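Uncharacterized protein (Bifidobacterium adolescentis ATCC 15703, PDB 3CPG) probably binds pyridoxal 5'-phosphate and takes part in keeping the cell's supply of that cofactor in balance. Local coordinates at residues 62-67 with 88-93. Residues are numbered along the deposited sequence; the frame is centred on the assembly and turned at random.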
loop_
_atom_site.group_PDB
_atom_site.type_symbol
_atom_site.label_atom_id
_atom_site.label_comp_id
_atom_site.label_asym_id
_atom_site.label_seq_id
_atom_site.Cartn_x
_atom_site.Cartn_y
_atom_site.Cartn_z
ATOM N N GLY A 62 9.452 6.939 16.273
ATOM C CA GLY A 62 9.266 8.360 16.503
ATOM C C GLY A 62 8.949 9.091 15.210
ATOM O O GLY A 62 8.060 9.944 15.166
ATOM N N GLU A 63 9.684 8.755 14.154
ATOM C CA GLU A 63 9.487 9.375 12.848
ATOM C C GLU A 63 8.105 9.055 12.281
ATOM O O GLU A 63 7.394 9.932 11.789
ATOM C CB GLU A 63 10.553 8.877 11.866
ATOM C CG GLU A 63 11.951 9.399 12.151
ATOM C CD GLU A 63 12.990 8.830 11.199
ATOM O OE1 GLU A 63 13.317 7.631 11.317
ATOM O OE2 GLU A 63 13.473 9.582 10.327
ATOM N N ILE A 64 7.735 7.785 12.333
ATOM C CA ILE A 64 6.441 7.362 11.806
ATOM C C ILE A 64 5.286 8.028 12.541
ATOM O O ILE A 64 4.321 8.468 11.917
ATOM C CB ILE A 64 6.288 5.831 11.894
ATOM C CG1 ILE A 64 7.385 5.167 11.060
ATOM C CG2 ILE A 64 4.899 5.407 11.407
ATOM C CD1 ILE A 64 7.445 3.662 11.203
HETATM N N MSE A 65 5.376 8.105 13.864
HETATM C CA MSE A 65 4.310 8.731 14.632
HETATM C C MSE A 65 4.219 10.232 14.362
HETATM O O MSE A 65 3.142 10.821 14.454
HETATM C CB MSE A 65 4.497 8.450 16.127
HETATM C CG MSE A 65 4.306 6.961 16.496
HETATM SE SE MSE A 65 2.641 6.232 15.838
HETATM C CE MSE A 65 1.448 7.434 16.693
ATOM N N ALA A 66 5.342 10.856 14.021
ATOM C CA ALA A 66 5.314 12.280 13.714
ATOM C C ALA A 66 4.493 12.435 12.436
ATOM O O ALA A 66 3.737 13.393 12.280
ATOM C CB ALA A 66 6.733 12.821 13.510
ATOM N N ALA A 67 4.642 11.478 11.520
ATOM C CA ALA A 67 3.903 11.514 10.261
ATOM C C ALA A 67 2.409 11.295 10.500
ATOM O O ALA A 67 1.569 11.981 9.917
ATOM C CB ALA A 67 4.440 10.452 9.307
ATOM N N GLU A 88 4.860 -3.648 17.635
ATOM C CA GLU A 88 4.387 -3.459 19.006
ATOM C C GLU A 88 4.326 -1.995 19.437
ATOM O O GLU A 88 3.291 -1.527 19.923
ATOM C CB GLU A 88 5.260 -4.251 19.986
ATOM C CG GLU A 88 4.702 -4.280 21.400
ATOM C CD GLU A 88 5.446 -5.243 22.308
ATOM O OE1 GLU A 88 6.667 -5.067 22.498
ATOM O OE2 GLU A 88 4.805 -6.178 22.835
ATOM N N GLY A 89 5.435 -1.278 19.263
ATOM C CA GLY A 89 5.485 0.122 19.647
ATOM C C GLY A 89 4.516 0.980 18.858
ATOM O O GLY A 89 3.850 1.855 19.412
ATOM N N LEU A 90 4.447 0.748 17.551
ATOM C CA LEU A 90 3.532 1.506 16.711
ATOM C C LEU A 90 2.087 1.314 17.155
ATOM O O LEU A 90 1.320 2.273 17.232
ATOM C CB LEU A 90 3.683 1.096 15.245
ATOM C CG LEU A 90 4.925 1.652 14.542
ATOM C CD1 LEU A 90 5.089 0.984 13.173
ATOM C CD2 LEU A 90 4.791 3.174 14.404
ATOM N N ALA A 91 1.713 0.075 17.452
ATOM C CA ALA A 91 0.345 -0.188 17.871
ATOM C C ALA A 91 0.042 0.558 19.165
ATOM O O ALA A 91 -1.019 1.165 19.300
ATOM C CB ALA A 91 0.126 -1.692 18.058
ATOM N N ARG A 92 0.980 0.527 20.109
ATOM C CA ARG A 92 0.769 1.202 21.385
ATOM C C ARG A 92 0.614 2.705 21.190
ATOM O O ARG A 92 -0.327 3.305 21.703
ATOM C CB ARG A 92 1.929 0.938 22.353
ATOM C CG ARG A 92 1.594 1.334 23.791
ATOM C CD ARG A 92 2.832 1.493 24.677
ATOM N NE ARG A 92 3.492 2.780 24.465
ATOM C CZ ARG A 92 4.600 2.953 23.753
ATOM N NH1 ARG A 92 5.193 1.918 23.171
ATOM N NH2 ARG A 92 5.118 4.169 23.623
ATOM N N ARG A 93 1.546 3.305 20.450
ATOM C CA ARG A 93 1.518 4.740 20.182
ATOM C C ARG A 93 0.239 5.152 19.456
ATOM O O ARG A 93 -0.351 6.183 19.769
ATOM C CB ARG A 93 2.744 5.153 19.351
ATOM C CG ARG A 93 4.075 5.101 20.119
ATOM C CD ARG A 93 4.185 6.246 21.123
ATOM N NE ARG A 93 4.307 7.555 20.479
ATOM C CZ ARG A 93 5.443 8.052 19.998
ATOM N NH1 ARG A 93 6.568 7.353 20.087
ATOM N NH2 ARG A 93 5.457 9.248 19.421
HETATM O O HOH W 1 7.147 11.094 17.408
#
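Arg-93 folds its guanidinium flat over Met-65, a selenomethionine, whose CG faces the middle of the group, 3.8 Å from its plane. The arginine reaches back this way because its chain bends at both chi2 (-73°) and chi3 (-68°). Met-65 is curled as well, and its SE and CE both pack against Arg-93 CB, the selenium at 3.7 Å. Next to this pair, Leu-90 sends CD2 into Ile-64, 3.7 Å from CG2, the two side chains crossing at about a right angle. That same CD2 lies 4.0 Å from Met-65 SE. The helices, 61-69 and 80-96, are successive outer helices of the TIM barrel, linked through strand 75-77; their segments run roughly parallel, at 33° and 10.5 Å between axes. Leu-90 and Ile-64 also touch that strand, at Ile-75 and Glu-77. No direct hydrogen bond joins the segments, but a water in the guanidinium plane accepts from Arg-93 NH2 at 3.2 Å and donates to Gly-62 O at 2.7 Å. Arg-93 NH1 makes a salt bridge with Glu-15, which Arg-92 shares. With an alanine in place of Arg-93, Met-65 is likely to lose the cover over CG, Gly-62 O its water link to the neighbouring helix, and Glu-15 a cationic partner.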